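Local structure of ubiquinol-cytochrome C chaperone (6RWT) at residues L52-A57 against R106-R111. The protein probably acts as an assembly chaperone of respiratory complex III, in the manner of its homolog Cbp3, which interacts with newly synthesized cytochrome b. Sequence-based numbering, arbitrary orientation.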
ATOM      1  N   LEU A  52       1.146   3.018   2.388  1.00 15.58           N
ATOM      2  CA  LEU A  52       1.317   3.732   1.113  1.00 16.05           C
ATOM      3  C   LEU A  52       1.320   2.762  -0.079  1.00 16.32           C
ATOM      4  O   LEU A  52       0.658   3.018  -1.089  1.00 16.66           O
ATOM      5  CB  LEU A  52       2.607   4.573   1.137  1.00 16.30           C
ATOM      6  CG  LEU A  52       3.048   5.251  -0.163  1.00 17.51           C
ATOM      7  CD1 LEU A  52       1.988   6.228  -0.652  1.00 17.86           C
ATOM      8  CD2 LEU A  52       4.380   5.968   0.038  1.00 18.97           C
ATOM      9  N   HIS A  53       2.078   1.669   0.041  1.00 15.67           N
ATOM     10  CA  HIS A  53       2.216   0.697  -1.053  1.00 15.57           C
ATOM     11  C   HIS A  53       0.948  -0.159  -1.242  1.00 14.67           C
ATOM     12  O   HIS A  53       0.558  -0.460  -2.382  1.00 16.20           O
ATOM     13  CB  HIS A  53       3.503  -0.144  -0.875  1.00 16.51           C
ATOM     14  CG  HIS A  53       4.757   0.634  -1.148  1.00 16.72           C
ATOM     15  ND1 HIS A  53       5.320   1.512  -0.240  1.00 16.46           N
ATOM     16  CD2 HIS A  53       5.535   0.693  -2.254  1.00 18.06           C
ATOM     17  CE1 HIS A  53       6.395   2.068  -0.780  1.00 17.32           C
ATOM     18  NE2 HIS A  53       6.539   1.597  -2.005  1.00 18.50           N
ATOM     19  N   ILE A  54       0.277  -0.505  -0.141  1.00 14.76           N
ATOM     20  CA  ILE A  54      -1.033  -1.159  -0.211  1.00 15.60           C
ATOM     21  C   ILE A  54      -2.066  -0.240  -0.901  1.00 15.39           C
ATOM     22  O   ILE A  54      -2.779  -0.678  -1.816  1.00 15.23           O
ATOM     23  CB  ILE A  54      -1.514  -1.610   1.200  1.00 15.29           C
ATOM     24  CG1 ILE A  54      -0.628  -2.739   1.738  1.00 16.12           C
ATOM     25  CG2 ILE A  54      -2.986  -2.020   1.190  1.00 15.05           C
ATOM     26  CD1 ILE A  54      -0.834  -4.106   1.102  1.00 16.48           C
ATOM     27  N   PHE A  55      -2.107   1.034  -0.494  1.00 15.08           N
ATOM     28  CA  PHE A  55      -2.963   2.019  -1.144  1.00 16.08           C
ATOM     29  C   PHE A  55      -2.750   2.044  -2.669  1.00 15.50           C
ATOM     30  O   PHE A  55      -3.708   2.061  -3.436  1.00 16.24           O
ATOM     31  CB  PHE A  55      -2.751   3.441  -0.574  1.00 16.75           C
ATOM     32  CG  PHE A  55      -3.087   4.523  -1.562  1.00 19.41           C
ATOM     33  CD1 PHE A  55      -4.398   4.916  -1.750  1.00 20.77           C
ATOM     34  CD2 PHE A  55      -2.092   5.096  -2.361  1.00 19.93           C
ATOM     35  CE1 PHE A  55      -4.720   5.873  -2.708  1.00 22.55           C
ATOM     36  CE2 PHE A  55      -2.405   6.040  -3.322  1.00 20.46           C
ATOM     37  CZ  PHE A  55      -3.723   6.433  -3.490  1.00 22.19           C
ATOM     38  N   LEU A  56      -1.491   2.102  -3.100  1.00 15.55           N
ATOM     39  CA  LEU A  56      -1.194   2.154  -4.541  1.00 15.92           C
ATOM     40  C   LEU A  56      -1.793   0.961  -5.286  1.00 16.54           C
ATOM     41  O   LEU A  56      -2.357   1.127  -6.376  1.00 17.85           O
ATOM     42  CB  LEU A  56       0.314   2.259  -4.804  1.00 16.59           C
ATOM     43  CG  LEU A  56       0.906   3.669  -4.703  1.00 17.97           C
ATOM     44  CD1 LEU A  56       2.412   3.636  -4.473  1.00 18.77           C
ATOM     45  CD2 LEU A  56       0.573   4.493  -5.943  1.00 19.65           C
ATOM     46  N   ALA A  57      -1.688  -0.226  -4.696  1.00 15.37           N
ATOM     47  CA  ALA A  57      -2.295  -1.434  -5.297  1.00 16.93           C
ATOM     48  C   ALA A  57      -3.831  -1.362  -5.369  1.00 17.04           C
ATOM     49  O   ALA A  57      -4.423  -1.630  -6.419  1.00 17.28           O
ATOM     50  CB  ALA A  57      -1.860  -2.680  -4.539  1.00 17.21           C
ATOM     51  N   ARG A 106     -10.616   2.667   9.579  1.00 23.13           N
ATOM     52  CA  ARG A 106     -10.844   4.109   9.401  1.00 23.82           C
ATOM     53  C   ARG A 106      -9.525   4.895   9.323  1.00 22.53           C
ATOM     54  O   ARG A 106      -9.422   5.832   8.528  1.00 23.03           O
ATOM     55  CB  ARG A 106     -11.752   4.655  10.521  1.00 26.33           C
ATOM     56  CG  ARG A 106     -12.118   6.131  10.419  1.00 31.58           C
ATOM     57  CD  ARG A 106     -13.224   6.488  11.410  1.00 39.47           C
ATOM     58  NE  ARG A 106     -13.489   7.932  11.475  1.00 46.73           N
ATOM     59  CZ  ARG A 106     -14.464   8.510  12.183  1.00 50.00           C
ATOM     60  NH1 ARG A 106     -14.588   9.834  12.168  1.00 53.10           N
ATOM     61  NH2 ARG A 106     -15.312   7.787  12.923  1.00 55.81           N
ATOM     62  N   MET A 107      -8.532   4.521  10.139  1.00 21.28           N
ATOM     63  CA  MET A 107      -7.196   5.162  10.100  1.00 21.20           C
ATOM     64  C   MET A 107      -6.552   4.971   8.725  1.00 19.90           C
ATOM     65  O   MET A 107      -5.967   5.913   8.178  1.00 20.48           O
ATOM     66  CB  MET A 107      -6.279   4.618  11.218  1.00 22.56           C
ATOM     67  CG  MET A 107      -4.911   5.293  11.352  1.00 24.44           C
ATOM     68  SD  MET A 107      -3.942   4.586  12.700  1.00 24.70           S
ATOM     69  CE  MET A 107      -3.320   3.105  11.906  1.00 30.47           C
ATOM     70  N   PHE A 108      -6.678   3.766   8.164  1.00 19.17           N
ATOM     71  CA  PHE A 108      -6.155   3.495   6.826  1.00 18.57           C
ATOM     72  C   PHE A 108      -6.915   4.278   5.744  1.00 18.83           C
ATOM     73  O   PHE A 108      -6.336   5.155   5.090  1.00 19.81           O
ATOM     74  CB  PHE A 108      -6.154   1.985   6.499  1.00 18.20           C
ATOM     75  CG  PHE A 108      -5.716   1.680   5.085  1.00 17.45           C
ATOM     76  CD1 PHE A 108      -4.391   1.879   4.694  1.00 17.32           C
ATOM     77  CD2 PHE A 108      -6.630   1.278   4.123  1.00 18.00           C
ATOM     78  CE1 PHE A 108      -3.983   1.629   3.386  1.00 17.44           C
ATOM     79  CE2 PHE A 108      -6.229   1.030   2.809  1.00 18.08           C
ATOM     80  CZ  PHE A 108      -4.899   1.217   2.437  1.00 17.34           C
ATOM     81  N   TYR A 109      -8.190   3.972   5.547  1.00 19.54           N
ATOM     82  CA  TYR A 109      -8.949   4.564   4.432  1.00 21.28           C
ATOM     83  C   TYR A 109      -9.047   6.096   4.500  1.00 21.86           C
ATOM     84  O   TYR A 109      -8.973   6.773   3.466  1.00 23.53           O
ATOM     85  CB  TYR A 109     -10.342   3.923   4.305  1.00 21.95           C
ATOM     86  CG  TYR A 109     -10.304   2.482   3.811  1.00 21.95           C
ATOM     87  CD1 TYR A 109      -9.924   2.181   2.501  1.00 22.93           C
ATOM     88  CD2 TYR A 109     -10.643   1.416   4.652  1.00 21.84           C
ATOM     89  CE1 TYR A 109      -9.876   0.865   2.046  1.00 22.68           C
ATOM     90  CE2 TYR A 109     -10.600   0.100   4.206  1.00 22.02           C
ATOM     91  CZ  TYR A 109     -10.217  -0.174   2.899  1.00 23.04           C
ATOM     92  OH  TYR A 109     -10.180  -1.486   2.447  1.00 25.70           O
ATOM     93  N   GLY A 110      -9.187   6.643   5.706  1.00 22.39           N
ATOM     94  CA  GLY A 110      -9.258   8.092   5.891  1.00 24.02           C
ATOM     95  C   GLY A 110      -7.984   8.840   5.529  1.00 25.27           C
ATOM     96  O   GLY A 110      -8.032   9.855   4.826  1.00 29.16           O
ATOM     97  N   ARG A 111      -6.841   8.331   5.987  1.00 21.66           N
ATOM     98  CA  ARG A 111      -5.571   9.043   5.825  1.00 22.08           C
ATOM     99  C   ARG A 111      -4.949   8.878   4.439  1.00 20.65           C
ATOM    100  O   ARG A 111      -4.219   9.763   4.003  1.00 22.49           O
ATOM    101  CB  ARG A 111      -4.575   8.642   6.919  1.00 21.55           C
ATOM    102  CG  ARG A 111      -5.042   9.044   8.314  1.00 22.31           C
ATOM    103  CD  ARG A 111      -4.168   8.504   9.431  1.00 22.49           C
ATOM    104  NE  ARG A 111      -2.880   9.190   9.568  1.00 23.02           N
ATOM    105  CZ  ARG A 111      -1.672   8.620   9.539  1.00 21.50           C
ATOM    106  NH1 ARG A 111      -1.514   7.311   9.323  1.00 21.65           N
ATOM    107  NH2 ARG A 111      -0.590   9.379   9.705  1.00 22.31           N
TER
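Phe108 reaches from helix 100-120 to helix 43-61 and meets Ile54 and Phe55, a helix-helix contact in the core of this all-helical chaperone fold. The closest CA atoms across the two segments, those of Phe55 and Tyr109, are still 8.6 Å apart, so a long aromatic side chain suits the place: its flat ring spans the gap. With CG anti to its own backbone N (chi1 176°), the phenyl is carried outward until its far corner, CZ, arrives at the other helix.

On that helix, CZ settles between two neighbouring residues. Ile54 offers the methyl branch CG2, 4.0 Å from Phe108 CZ, and the two side chains cross at about a right angle; the methyl approaches the ring obliquely. The branching of isoleucine divides its work. CG2 stands anti to the backbone N and serves Phe108, while the CG1 arm runs the other way, and the side chain as a whole also packs on Ile24 of helix 2-28 and Ile75 of helix 66-89. Phe55 contributes its CB, 4.3 Å from Phe108 CZ, whereas its phenyl turns away to pack on Val112 and Leu119, farther along helix 100-120.

No hydrogen bond links the two segments, and just 104 Å² is buried, so the joint is small and rests on van der Waals packing, mostly between apolar groups. Phe79 of helix 66-89 also meets the Phe108 ring, their planes inclined at about 55°, tying a third helix into the cluster. At the edge of the Phe108 ring, near its plane, the backbone N of Phe55 lies 4.1 Å from CZ.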